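Local coordinates for protein putative alpha KG dependent 2,4-D dioxygenase (Burkholderia xenovorans, PDB 5J92) that binds iron(II) and is probably a 2-oxoglutarate-dependent dioxygenase of the TfdA/TauD family, its exact substrate not established, at residues R55-D60 with S257-V262; A65-F70 with Y134-S139; L172-D177 with H203-T208; A156-L161 with K215-S220. All blocks are in the same frame, centred on the assembly; numbering follows the deposited sequence. Where two conformers were deposited one is given.

Interaction 1: residues R55-D60 with S257-V262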
loop_
_atom_site.group_PDB
_atom_site.type_symbol
_atom_site.label_atom_id
_atom_site.label_comp_id
_atom_site.label_asym_id
_atom_site.label_seq_id
_atom_site.Cartn_x
_atom_site.Cartn_y
_atom_site.Cartn_z
ATOM N N ARG A 55 12.799 -22.041 -20.959
ATOM C CA ARG A 55 12.516 -23.147 -21.881
ATOM C C ARG A 55 12.827 -24.514 -21.258
ATOM O O ARG A 55 13.568 -25.333 -21.808
ATOM C CB ARG A 55 13.273 -22.937 -23.202
ATOM C CG ARG A 55 12.840 -21.664 -23.935
ATOM C CD ARG A 55 13.768 -21.251 -25.091
ATOM N NE ARG A 55 14.956 -20.519 -24.634
ATOM C CZ ARG A 55 15.013 -19.198 -24.426
ATOM N NH1 ARG A 55 16.145 -18.631 -24.006
ATOM N NH2 ARG A 55 13.942 -18.439 -24.633
ATOM N N GLN A 56 12.226 -24.762 -20.095
ATOM C CA GLN A 56 12.394 -26.024 -19.377
ATOM C C GLN A 56 11.122 -26.846 -19.581
ATOM O O GLN A 56 10.148 -26.705 -18.839
ATOM C CB GLN A 56 12.677 -25.781 -17.899
ATOM C CG GLN A 56 14.001 -25.093 -17.617
ATOM C CD GLN A 56 15.183 -25.866 -18.149
ATOM O OE1 GLN A 56 15.234 -27.093 -18.054
ATOM N NE2 GLN A 56 16.137 -25.150 -18.732
ATOM N N TYR A 57 11.145 -27.723 -20.581
ATOM C CA TYR A 57 10.006 -28.595 -20.872
ATOM C C TYR A 57 10.125 -29.876 -20.045
ATOM O O TYR A 57 10.416 -30.964 -20.548
ATOM C CB TYR A 57 9.931 -28.887 -22.369
ATOM C CG TYR A 57 9.406 -27.720 -23.178
ATOM C CD1 TYR A 57 10.252 -26.677 -23.557
ATOM C CD2 TYR A 57 8.069 -27.649 -23.554
ATOM C CE1 TYR A 57 9.776 -25.599 -24.288
ATOM C CE2 TYR A 57 7.587 -26.572 -24.290
ATOM C CZ TYR A 57 8.444 -25.552 -24.649
ATOM O OH TYR A 57 7.974 -24.478 -25.373
ATOM N N ILE A 58 9.878 -29.731 -18.744
ATOM C CA ILE A 58 10.027 -30.835 -17.801
ATOM C C ILE A 58 8.686 -31.159 -17.147
ATOM O O ILE A 58 7.826 -30.290 -16.984
ATOM C CB ILE A 58 11.081 -30.503 -16.731
ATOM C CG1 ILE A 58 10.640 -29.273 -15.934
ATOM C CG2 ILE A 58 12.425 -30.242 -17.393
ATOM C CD1 ILE A 58 11.554 -28.923 -14.820
ATOM N N ASP A 59 8.511 -32.422 -16.765
ATOM C CA ASP A 59 7.284 -32.797 -16.075
ATOM C C ASP A 59 7.403 -32.516 -14.571
ATOM O O ASP A 59 8.423 -32.026 -14.075
ATOM C CB ASP A 59 6.921 -34.261 -16.342
ATOM C CG ASP A 59 7.980 -35.255 -15.866
ATOM O OD1 ASP A 59 8.772 -34.947 -14.945
ATOM O OD2 ASP A 59 7.993 -36.381 -16.406
ATOM N N ASP A 60 6.335 -32.836 -13.832
ATOM C CA ASP A 60 6.280 -32.486 -12.415
ATOM C C ASP A 60 7.288 -33.281 -11.595
ATOM O O ASP A 60 7.872 -32.752 -10.643
ATOM C CB ASP A 60 4.865 -32.699 -11.877
ATOM C CG ASP A 60 3.908 -31.646 -12.374
ATOM O OD1 ASP A 60 4.385 -30.624 -12.905
ATOM O OD2 ASP A 60 2.688 -31.811 -12.202
ATOM N N SER A 257 7.462 -15.996 -19.824
ATOM C CA SER A 257 7.494 -16.694 -21.099
ATOM C C SER A 257 7.107 -18.142 -20.842
ATOM O O SER A 257 7.327 -18.675 -19.747
ATOM C CB SER A 257 8.889 -16.642 -21.748
ATOM O OG SER A 257 9.258 -15.322 -22.096
ATOM N N VAL A 258 6.539 -18.783 -21.862
ATOM C CA VAL A 258 6.129 -20.175 -21.715
ATOM C C VAL A 258 7.333 -21.028 -21.337
ATOM O O VAL A 258 8.415 -20.905 -21.925
ATOM C CB VAL A 258 5.455 -20.671 -23.005
ATOM C CG1 VAL A 258 5.332 -22.199 -23.002
ATOM C CG2 VAL A 258 4.065 -20.042 -23.143
ATOM N N ARG A 259 7.150 -21.872 -20.319
ATOM C CA ARG A 259 8.142 -22.810 -19.797
ATOM C C ARG A 259 9.361 -22.124 -19.177
ATOM O O ARG A 259 10.436 -22.742 -19.067
ATOM C CB ARG A 259 8.586 -23.817 -20.861
ATOM C CG ARG A 259 7.513 -24.825 -21.257
ATOM C CD ARG A 259 7.051 -25.662 -20.075
ATOM N NE ARG A 259 6.108 -26.677 -20.536
ATOM C CZ ARG A 259 5.982 -27.887 -20.011
ATOM N NH1 ARG A 259 6.737 -28.250 -18.984
ATOM N NH2 ARG A 259 5.101 -28.733 -20.521
ATOM N N ASP A 260 9.199 -20.877 -18.731
ATOM C CA ASP A 260 10.121 -20.304 -17.769
ATOM C C ASP A 260 10.028 -21.122 -16.484
ATOM O O ASP A 260 8.927 -21.378 -15.983
ATOM C CB ASP A 260 9.746 -18.860 -17.433
ATOM C CG ASP A 260 10.301 -17.825 -18.402
ATOM O OD1 ASP A 260 11.105 -18.142 -19.299
ATOM O OD2 ASP A 260 9.923 -16.652 -18.216
ATOM N N LEU A 261 11.168 -21.523 -15.941
ATOM C CA LEU A 261 11.232 -22.011 -14.568
ATOM C C LEU A 261 11.841 -20.895 -13.731
ATOM O O LEU A 261 13.015 -20.546 -13.906
ATOM C CB LEU A 261 12.047 -23.299 -14.465
ATOM C CG LEU A 261 11.799 -24.229 -13.273
ATOM C CD1 LEU A 261 12.744 -25.413 -13.335
ATOM C CD2 LEU A 261 11.966 -23.530 -11.944
ATOM N N VAL A 262 11.055 -20.341 -12.815
ATOM C CA VAL A 262 11.503 -19.239 -11.972
ATOM C C VAL A 262 11.632 -19.765 -10.551
ATOM O O VAL A 262 10.672 -20.310 -9.983
ATOM C CB VAL A 262 10.561 -18.028 -12.034
ATOM C CG1 VAL A 262 11.043 -16.935 -11.065
ATOM C CG2 VAL A 262 10.493 -17.488 -13.456
HETATM O O HOH W 1 10.899 -19.826 -21.265
#

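Interaction 2: residues A65-F70 with Y134-S139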
loop_
_atom_site.group_PDB
_atom_site.type_symbol
_atom_site.label_atom_id
_atom_site.label_comp_id
_atom_site.label_asym_id
_atom_site.label_seq_id
_atom_site.Cartn_x
_atom_site.Cartn_y
_atom_site.Cartn_z
ATOM N N ALA A 65 12.117 -33.018 -8.471
ATOM C CA ALA A 65 13.470 -33.522 -8.264
ATOM C C ALA A 65 14.491 -32.391 -8.281
ATOM O O ALA A 65 15.438 -32.384 -7.484
ATOM C CB ALA A 65 13.810 -34.563 -9.332
ATOM N N PHE A 66 14.312 -31.421 -9.180
ATOM C CA PHE A 66 15.197 -30.260 -9.203
ATOM C C PHE A 66 15.075 -29.460 -7.912
ATOM O O PHE A 66 16.080 -29.133 -7.268
ATOM C CB PHE A 66 14.882 -29.395 -10.425
ATOM C CG PHE A 66 15.575 -28.055 -10.425
ATOM C CD1 PHE A 66 16.940 -27.962 -10.617
ATOM C CD2 PHE A 66 14.849 -26.893 -10.257
ATOM C CE1 PHE A 66 17.574 -26.727 -10.620
ATOM C CE2 PHE A 66 15.471 -25.659 -10.255
ATOM C CZ PHE A 66 16.839 -25.575 -10.435
ATOM N N ALA A 67 13.840 -29.167 -7.498
ATOM C CA ALA A 67 13.625 -28.410 -6.273
ATOM C C ALA A 67 14.259 -29.099 -5.066
ATOM O O ALA A 67 14.863 -28.438 -4.214
ATOM C CB ALA A 67 12.126 -28.211 -6.058
ATOM N N ALA A 68 14.157 -30.431 -4.993
ATOM C CA ALA A 68 14.644 -31.184 -3.843
ATOM C C ALA A 68 16.156 -31.108 -3.677
ATOM O O ALA A 68 16.668 -31.545 -2.639
ATOM C CB ALA A 68 14.200 -32.642 -3.934
ATOM N N GLY A 69 16.885 -30.603 -4.672
ATOM C CA GLY A 69 18.310 -30.405 -4.486
ATOM C C GLY A 69 18.673 -29.230 -3.592
ATOM O O GLY A 69 19.823 -29.149 -3.150
ATOM N N PHE A 70 17.722 -28.343 -3.284
ATOM C CA PHE A 70 18.014 -27.138 -2.519
ATOM C C PHE A 70 17.403 -27.118 -1.128
ATOM O O PHE A 70 17.686 -26.197 -0.355
ATOM C CB PHE A 70 17.550 -25.900 -3.299
ATOM C CG PHE A 70 18.159 -25.810 -4.666
ATOM C CD1 PHE A 70 19.431 -25.280 -4.837
ATOM C CD2 PHE A 70 17.495 -26.324 -5.769
ATOM C CE1 PHE A 70 20.006 -25.202 -6.110
ATOM C CE2 PHE A 70 18.063 -26.264 -7.043
ATOM C CZ PHE A 70 19.320 -25.711 -7.207
ATOM N N TYR A 134 13.452 -21.834 -0.995
ATOM C CA TYR A 134 13.214 -21.487 -2.388
ATOM C C TYR A 134 11.816 -21.924 -2.799
ATOM O O TYR A 134 11.365 -23.020 -2.445
ATOM C CB TYR A 134 14.230 -22.158 -3.302
ATOM C CG TYR A 134 15.675 -21.784 -3.050
ATOM C CD1 TYR A 134 16.205 -20.617 -3.582
ATOM C CD2 TYR A 134 16.515 -22.604 -2.292
ATOM C CE1 TYR A 134 17.522 -20.265 -3.371
ATOM C CE2 TYR A 134 17.840 -22.258 -2.066
ATOM C CZ TYR A 134 18.337 -21.086 -2.617
ATOM O OH TYR A 134 19.649 -20.710 -2.428
ATOM N N SER A 135 11.147 -21.078 -3.572
ATOM C CA SER A 135 9.921 -21.450 -4.261
ATOM C C SER A 135 10.204 -21.552 -5.755
ATOM O O SER A 135 11.110 -20.893 -6.272
ATOM C CB SER A 135 8.805 -20.434 -3.989
ATOM O OG SER A 135 8.428 -20.437 -2.613
ATOM N N PHE A 136 9.440 -22.405 -6.444
ATOM C CA PHE A 136 9.635 -22.686 -7.860
ATOM C C PHE A 136 8.295 -22.616 -8.575
ATOM O O PHE A 136 7.295 -23.166 -8.093
ATOM C CB PHE A 136 10.255 -24.075 -8.080
ATOM C CG PHE A 136 11.515 -24.325 -7.292
ATOM C CD1 PHE A 136 11.457 -24.638 -5.936
ATOM C CD2 PHE A 136 12.759 -24.266 -7.913
ATOM C CE1 PHE A 136 12.605 -24.867 -5.209
ATOM C CE2 PHE A 136 13.921 -24.496 -7.191
ATOM C CZ PHE A 136 13.844 -24.812 -5.836
ATOM N N LEU A 137 8.283 -21.953 -9.736
ATOM C CA LEU A 137 7.089 -21.795 -10.557
ATOM C C LEU A 137 7.469 -22.091 -11.999
ATOM O O LEU A 137 8.351 -21.430 -12.554
ATOM C CB LEU A 137 6.515 -20.377 -10.453
ATOM C CG LEU A 137 5.397 -20.032 -9.467
ATOM C CD1 LEU A 137 4.984 -18.564 -9.618
ATOM C CD2 LEU A 137 4.198 -20.963 -9.622
ATOM N N LEU A 138 6.801 -23.065 -12.610
ATOM C CA LEU A 138 7.040 -23.417 -14.007
ATOM C C LEU A 138 5.790 -23.089 -14.811
ATOM O O LEU A 138 4.710 -23.628 -14.540
ATOM C CB LEU A 138 7.414 -24.893 -14.139
ATOM C CG LEU A 138 7.673 -25.453 -15.538
ATOM C CD1 LEU A 138 8.807 -24.726 -16.261
ATOM C CD2 LEU A 138 7.965 -26.923 -15.426
ATOM N N SER A 139 5.930 -22.214 -15.801
ATOM C CA SER A 139 4.781 -21.736 -16.561
ATOM C C SER A 139 4.450 -22.689 -17.703
ATOM O O SER A 139 5.334 -23.094 -18.466
ATOM C CB SER A 139 5.040 -20.336 -17.114
ATOM O OG SER A 139 6.014 -20.378 -18.136
#

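Interaction 3: residues L172-D177 with H203-T208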
loop_
_atom_site.group_PDB
_atom_site.type_symbol
_atom_site.label_atom_id
_atom_site.label_comp_id
_atom_site.label_asym_id
_atom_site.label_seq_id
_atom_site.Cartn_x
_atom_site.Cartn_y
_atom_site.Cartn_z
ATOM N N LEU A 172 14.332 -6.066 16.349
ATOM C CA LEU A 172 12.911 -6.295 16.531
ATOM C C LEU A 172 12.512 -7.676 16.021
ATOM O O LEU A 172 13.155 -8.261 15.143
ATOM C CB LEU A 172 12.096 -5.231 15.794
ATOM C CG LEU A 172 12.201 -3.768 16.226
ATOM C CD1 LEU A 172 11.226 -2.967 15.402
ATOM C CD2 LEU A 172 11.924 -3.605 17.728
ATOM N N SER A 173 11.415 -8.186 16.577
ATOM C CA SER A 173 10.747 -9.368 16.067
ATOM C C SER A 173 9.289 -9.015 15.813
ATOM O O SER A 173 8.736 -8.092 16.421
ATOM C CB SER A 173 10.857 -10.560 17.034
ATOM O OG SER A 173 12.199 -11.001 17.114
ATOM N N CYS A 174 8.672 -9.763 14.905
ATOM C CA CYS A 174 7.302 -9.501 14.490
ATOM C C CYS A 174 6.445 -10.739 14.665
ATOM O O CYS A 174 6.945 -11.864 14.675
ATOM C CB CYS A 174 7.227 -9.076 13.030
ATOM S SG CYS A 174 7.943 -7.481 12.698
ATOM N N HIS A 175 5.134 -10.499 14.774
ATOM C CA HIS A 175 4.124 -11.551 14.781
ATOM C C HIS A 175 3.704 -11.857 13.346
ATOM O O HIS A 175 3.427 -10.932 12.581
ATOM C CB HIS A 175 2.899 -11.116 15.586
ATOM C CG HIS A 175 3.164 -10.860 17.044
ATOM N ND1 HIS A 175 3.268 -11.879 17.964
ATOM C CD2 HIS A 175 3.272 -9.706 17.750
ATOM C CE1 HIS A 175 3.445 -11.367 19.171
ATOM N NE2 HIS A 175 3.460 -10.051 19.069
ATOM N N TYR A 176 3.648 -13.146 12.991
ATOM C CA TYR A 176 3.205 -13.592 11.669
ATOM C C TYR A 176 1.999 -14.506 11.860
ATOM O O TYR A 176 2.047 -15.424 12.688
ATOM C CB TYR A 176 4.338 -14.307 10.911
ATOM C CG TYR A 176 5.555 -13.427 10.629
ATOM C CD1 TYR A 176 6.448 -13.092 11.652
ATOM C CD2 TYR A 176 5.823 -12.946 9.343
ATOM C CE1 TYR A 176 7.557 -12.290 11.409
ATOM C CE2 TYR A 176 6.948 -12.139 9.086
ATOM C CZ TYR A 176 7.799 -11.817 10.114
ATOM O OH TYR A 176 8.894 -11.010 9.883
ATOM N N ASP A 177 0.916 -14.246 11.108
ATOM C CA ASP A 177 -0.421 -14.745 11.457
ATOM C C ASP A 177 -1.242 -14.911 10.174
ATOM O O ASP A 177 -1.819 -13.936 9.685
ATOM C CB ASP A 177 -1.072 -13.760 12.423
ATOM C CG ASP A 177 -2.415 -14.219 12.955
ATOM O OD1 ASP A 177 -2.994 -15.210 12.459
ATOM O OD2 ASP A 177 -2.896 -13.541 13.889
ATOM N N HIS A 203 9.056 -14.211 14.120
ATOM C CA HIS A 203 10.348 -14.220 13.444
ATOM C C HIS A 203 11.031 -12.874 13.645
ATOM O O HIS A 203 10.367 -11.844 13.781
ATOM C CB HIS A 203 10.218 -14.470 11.927
ATOM C CG HIS A 203 9.580 -15.776 11.567
ATOM N ND1 HIS A 203 10.159 -16.993 11.853
ATOM C CD2 HIS A 203 8.428 -16.052 10.914
ATOM C CE1 HIS A 203 9.374 -17.965 11.421
ATOM N NE2 HIS A 203 8.320 -17.421 10.843
ATOM N N GLU A 204 12.365 -12.891 13.629
ATOM C CA GLU A 204 13.139 -11.659 13.705
ATOM C C GLU A 204 12.954 -10.828 12.441
ATOM O O GLU A 204 12.922 -11.362 11.329
ATOM C CB GLU A 204 14.620 -11.982 13.899
ATOM C CG GLU A 204 14.941 -12.575 15.270
ATOM C CD GLU A 204 16.401 -12.947 15.418
ATOM O OE1 GLU A 204 17.170 -12.742 14.447
ATOM O OE2 GLU A 204 16.778 -13.460 16.497
ATOM N N LEU A 205 12.897 -9.509 12.612
ATOM C CA LEU A 205 12.631 -8.618 11.492
ATOM C C LEU A 205 13.860 -8.411 10.612
ATOM O O LEU A 205 13.721 -8.290 9.392
ATOM C CB LEU A 205 12.111 -7.267 12.005
ATOM C CG LEU A 205 11.744 -6.201 10.950
ATOM C CD1 LEU A 205 10.623 -6.676 9.997
ATOM C CD2 LEU A 205 11.376 -4.906 11.617
ATOM N N VAL A 206 15.060 -8.385 11.183
ATOM C CA VAL A 206 16.276 -8.178 10.398
ATOM C C VAL A 206 16.966 -9.526 10.242
ATOM O O VAL A 206 17.453 -10.106 11.220
ATOM C CB VAL A 206 17.206 -7.135 11.036
ATOM C CG1 VAL A 206 18.487 -7.004 10.215
ATOM C CG2 VAL A 206 16.493 -5.794 11.133
ATOM N N ARG A 207 17.008 -10.026 9.011
ATOM C CA ARG A 207 17.591 -11.317 8.691
ATOM C C ARG A 207 19.023 -11.168 8.209
ATOM O O ARG A 207 19.415 -10.136 7.664
ATOM C CB ARG A 207 16.784 -12.023 7.595
ATOM C CG ARG A 207 15.282 -11.791 7.663
ATOM C CD ARG A 207 14.571 -12.763 6.742
ATOM N NE ARG A 207 14.663 -14.112 7.286
ATOM C CZ ARG A 207 14.011 -15.174 6.820
ATOM N NH1 ARG A 207 14.175 -16.349 7.413
ATOM N NH2 ARG A 207 13.199 -15.069 5.781
ATOM N N THR A 208 19.791 -12.243 8.374
ATOM C CA THR A 208 21.116 -12.360 7.784
ATOM C C THR A 208 21.148 -13.606 6.915
ATOM O O THR A 208 20.934 -14.719 7.405
ATOM C CB THR A 208 22.205 -12.418 8.852
ATOM O OG1 THR A 208 22.161 -11.218 9.627
ATOM C CG2 THR A 208 23.565 -12.546 8.191
HETATM O O HOH W 2 15.600 -7.958 14.099
#

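Interaction 4: residues A156-L161 with K215-S220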
loop_
_atom_site.group_PDB
_atom_site.type_symbol
_atom_site.label_atom_id
_atom_site.label_comp_id
_atom_site.label_asym_id
_atom_site.label_seq_id
_atom_site.Cartn_x
_atom_site.Cartn_y
_atom_site.Cartn_z
ATOM N N ALA A 156 18.059 -4.875 -0.534
ATOM C CA ALA A 156 18.192 -3.512 -1.022
ATOM C C ALA A 156 17.362 -2.553 -0.181
ATOM O O ALA A 156 17.804 -1.442 0.132
ATOM C CB ALA A 156 17.766 -3.441 -2.497
ATOM N N ALA A 157 16.152 -2.971 0.200
ATOM C CA ALA A 157 15.315 -2.116 1.032
ATOM C C ALA A 157 15.970 -1.871 2.383
ATOM O O ALA A 157 15.960 -0.745 2.893
ATOM C CB ALA A 157 13.932 -2.743 1.211
ATOM N N TYR A 158 16.528 -2.918 2.989
ATOM C CA TYR A 158 17.233 -2.724 4.254
ATOM C C TYR A 158 18.408 -1.773 4.068
ATOM O O TYR A 158 18.607 -0.853 4.870
ATOM C CB TYR A 158 17.703 -4.062 4.829
ATOM C CG TYR A 158 18.500 -3.886 6.097
ATOM C CD1 TYR A 158 17.867 -3.753 7.317
ATOM C CD2 TYR A 158 19.885 -3.823 6.064
ATOM C CE1 TYR A 158 18.585 -3.570 8.480
ATOM C CE2 TYR A 158 20.616 -3.648 7.219
ATOM C CZ TYR A 158 19.955 -3.525 8.426
ATOM O OH TYR A 158 20.674 -3.333 9.575
ATOM N N ASP A 159 19.186 -1.975 2.996
ATOM C CA ASP A 159 20.385 -1.169 2.768
ATOM C C ASP A 159 20.051 0.307 2.630
ATOM O O ASP A 159 20.837 1.171 3.040
ATOM C CB ASP A 159 21.125 -1.641 1.517
ATOM C CG ASP A 159 21.742 -3.010 1.679
ATOM O OD1 ASP A 159 21.859 -3.483 2.838
ATOM O OD2 ASP A 159 22.118 -3.613 0.644
ATOM N N LYS A 160 18.905 0.619 2.038
ATOM C CA LYS A 160 18.586 1.996 1.702
ATOM C C LYS A 160 17.708 2.676 2.754
ATOM O O LYS A 160 17.310 3.821 2.552
ATOM C CB LYS A 160 17.903 2.044 0.326
ATOM C CG LYS A 160 18.825 1.726 -0.848
ATOM C CD LYS A 160 20.081 2.578 -0.904
ATOM C CE LYS A 160 20.880 2.331 -2.198
ATOM N NZ LYS A 160 21.443 0.952 -2.361
ATOM N N LEU A 161 17.410 2.015 3.874
ATOM C CA LEU A 161 16.530 2.613 4.875
ATOM C C LEU A 161 17.092 3.943 5.377
ATOM O O LEU A 161 18.314 4.085 5.539
ATOM C CB LEU A 161 16.329 1.674 6.069
ATOM C CG LEU A 161 15.332 0.526 5.976
ATOM C CD1 LEU A 161 15.429 -0.334 7.257
ATOM C CD2 LEU A 161 13.902 1.066 5.817
ATOM N N LYS A 215 22.052 -8.536 4.967
ATOM C CA LYS A 215 20.936 -8.230 5.842
ATOM C C LYS A 215 19.714 -7.842 5.024
ATOM O O LYS A 215 19.826 -7.268 3.934
ATOM C CB LYS A 215 21.286 -7.102 6.810
ATOM C CG LYS A 215 22.257 -7.484 7.941
ATOM C CD LYS A 215 22.139 -6.421 9.013
ATOM C CE LYS A 215 22.780 -6.785 10.322
ATOM N NZ LYS A 215 22.560 -5.636 11.256
ATOM N N SER A 216 18.535 -8.149 5.564
ATOM C CA SER A 216 17.293 -7.887 4.845
ATOM C C SER A 216 16.138 -7.783 5.831
ATOM O O SER A 216 16.215 -8.275 6.961
ATOM C CB SER A 216 17.004 -8.982 3.801
ATOM O OG SER A 216 16.678 -10.221 4.430
ATOM N N LEU A 217 15.054 -7.157 5.375
ATOM C CA LEU A 217 13.831 -7.031 6.158
ATOM C C LEU A 217 12.912 -8.233 5.924
ATOM O O LEU A 217 12.642 -8.608 4.780
ATOM C CB LEU A 217 13.087 -5.734 5.795
ATOM C CG LEU A 217 13.773 -4.408 6.141
ATOM C CD1 LEU A 217 13.059 -3.181 5.531
ATOM C CD2 LEU A 217 13.866 -4.282 7.664
ATOM N N TYR A 218 12.413 -8.828 7.011
ATOM C CA TYR A 218 11.473 -9.939 6.895
ATOM C C TYR A 218 10.044 -9.395 6.815
ATOM O O TYR A 218 9.203 -9.624 7.684
ATOM C CB TYR A 218 11.625 -10.905 8.066
ATOM C CG TYR A 218 11.104 -12.290 7.778
ATOM C CD1 TYR A 218 10.404 -12.561 6.611
ATOM C CD2 TYR A 218 11.336 -13.339 8.662
ATOM C CE1 TYR A 218 9.949 -13.832 6.323
ATOM C CE2 TYR A 218 10.882 -14.619 8.384
ATOM C CZ TYR A 218 10.192 -14.861 7.215
ATOM O OH TYR A 218 9.732 -16.131 6.925
ATOM N N LEU A 219 9.754 -8.727 5.703
ATOM C CA LEU A 219 8.417 -8.196 5.494
ATOM C C LEU A 219 7.527 -9.258 4.858
ATOM O O LEU A 219 8.001 -10.145 4.146
ATOM C CB LEU A 219 8.456 -6.948 4.608
ATOM C CG LEU A 219 9.332 -5.795 5.136
ATOM C CD1 LEU A 219 9.208 -4.571 4.235
ATOM C CD2 LEU A 219 8.968 -5.451 6.574
ATOM N N SER A 220 6.229 -9.169 5.141
ATOM C CA SER A 220 5.263 -10.072 4.537
ATOM C C SER A 220 3.881 -9.593 4.923
ATOM O O SER A 220 3.683 -9.080 6.028
ATOM C CB SER A 220 5.470 -11.526 5.012
ATOM O OG SER A 220 4.615 -12.408 4.322
HETATM O O HOH W 3 22.055 -6.196 2.817
#

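Interaction 1: residues R55-D60 with S257-V262
Arg259 and Tyr57 meet because both side chains leave the backbone with CG anti to the carbonyl carbon (chi1 -69° and -75°). The arginine chain then bends at chi2 and runs across one face of the tyrosine ring. Its CG lies over the middle of that face, 3.5 Å from the centroid of Tyr57, a CH-pi contact. The guanidinium overlaps the CD2 side of the ring, with Tyr57 CD2 over one guanidinium face and the planes 32° apart. At its edge, Arg259 NH1 gives a weak, bent hydrogen bond to Ile58 O (3.1 Å). The backbone makes the straighter link: Gln56 N donates to Arg259 O at 2.9 Å, its N-H almost in line. One arginine thus holds the 55-60 loop by its carbonyl oxygen, its methylene chain and its guanidinium.

Arg259 is at the third position of a type II beta turn, Ser257 to Asp260. Water 1 ties this turn to the loop: it accepts from Arg55 N and donates to Val258 O and Asp260 OD1. Further along, Ile58 CD1 touches Leu261 CD1 at 4.0 Å, the two side chains crossing at about a right angle.

The contact joins the loop between strand 50-53 and helix 60-67 to the turn leading into strand 261-265. Leu63 of that helix and Leu138 of strand 132-139 pack against both Ile58 and Leu261. Gln56 NE2 and OE1 hydrogen-bond to Leu27 O and Leu29 N.

Interaction 2: residues A65-F70 with Y134-S139
This contact belongs to the hydrophobic layer between the last part of helix 60-67 and the main beta sheet of the dioxygenase fold, which is related to the cupins. Phe136, on strand 132-139, is its centre. The methyl of Ala67 sits over one face of the Phe136 ring, offset toward the rim. Ala67 CB is 3.7 Å from the ring centroid, 21° off the normal, which makes a CH-pi contact. Phe66 meets the same ring obliquely, with the two planes at 81°. Its CE2 touches Phe136 CE2 at 3.6 Å. With CG anti to the backbone N (chi1 170°), the Phe66 ring leans from the helix toward the strand. Phe70 CD2 comes to the edge of the Phe136 ring, 4.0 Å from CZ of Phe136.

Phe70 also reaches Tyr134, two residues back on the strand. Its ring turns an edge to the tyrosine face in a T-shaped pair, centroids of Phe70 and Tyr134 5.6 Å apart. Nearer the backbone, Phe70 CB touches Tyr134 CD2 at 3.6 Å. A type I turn from Ala67 to Phe70 brings Phe70 round to face the strand. No hydrogen bond crosses the contact, and all five touching residues are buried.

Strand 132-139 runs between strands 261-265 and 284-291. Met263 packs on Tyr134 and Phe136, and Tyr134 OH bonds to Ser45 OG of helix 35-47. That helix also covers Phe70, through Ile38 and Ile41.

Interaction 3: residues L172-D177 with H203-T208
Tyr176 and His203 form a T-shaped pair beside an antiparallel ladder, part of the four-stranded sheet built from strands 215-217, 201-208, 173-176 and 223-226. The histidine turns its edge to the tyrosine face, with planes at 65° and centroids 5.0 Å apart. His203 CD2 stands over the ring, offset toward the rim. Its CB also touches Tyr176 CE1 at 3.5 Å. In both residues CG is anti to the carbonyl carbon (chi1 -62° for Tyr176, -60° for His203), and the side chains cross at about a right angle. Their polar ends are held elsewhere: Tyr176 OH bonds to Tyr218 O, and His203 NE2 to Leu128 O.

Cys174 and His203 are a hydrogen-bonded pair, linked in both directions between backbone N and O. Ser173 and Glu204 form the next, non-hydrogen-bonded pair, and their side chains diverge. Leu205 interrupts the strand but still donates from its N to Leu172 O at 2.8 Å. With CG anti to the backbone N, Leu205 turns its branch toward Cys174, and CD1 lies 3.9 Å from Cys174 SG. Leu172, Cys174 and Leu205 all pack on helix 231-245. Water 2 sits at the break, donating to Leu172 O and accepting from Val206 N.

Interaction 4: residues A156-L161 with K215-S220
Apolar contacts carry most of this junction between helix 154-159 and strand 215-217. Lys215 crosses the Tyr158 ring obliquely, with Lys215 CB 3.5 Å and CD 3.6 Å from Tyr158 CE2. The ring reaches the strand because Tyr158 CG is anti to its own N (chi1 177°), and the lysine chain is extended beyond CG. Leu217 CD2 is at the edge of the ring, 4.1 Å from Tyr158 CD1. Leu217 CD1 meets Leu161 CD1 tip to tip, also at 4.1 Å, and Ala157 CB lies close to the same Leu217 methyl.

The polar contacts are fewer. Lys215 NZ gives a weak hydrogen bond of 3.4 Å to Tyr158 OH. Both atoms have a stronger partner in Glu170: NZ makes a salt bridge with OE1, while OH is bonded to OE2. Water 3 donates to Asp159 OD1 and to Lys215 O, joining helix and strand. The other carboxylate oxygen, Asp159 OD2, pairs with Arg214.

The Glu170 carboxylate therefore gathers the ammonium and the phenol at one end of the packed pair. Its negative charge would probably keep Lys215 protonated, while the aliphatic part of that lysine serves as an apolar surface for the ring.

Overall arrangement
The four contacts form two pairs on opposite sides of the chain's centre. Interactions 1 and 2 touch, with centres 11 Å apart, and share the large mixed sheet, where strands 261-265 and 132-139 are neighbours. Interactions 3 and 4 also touch, 12 Å between centres, and share the four-stranded sheet through the adjacent strands 201-208 and 215-217. Interactions 1 and 3 are 33 Å apart between centres. Along the chain, interaction 2 closes first; interaction 4 then encloses interaction 3, and interaction 1 spans them all. His122, Asp124 and His271 bind the iron. Interactions 2 and 3 come nearer this site, without supplying ligands; 1 and 4 lie away from it.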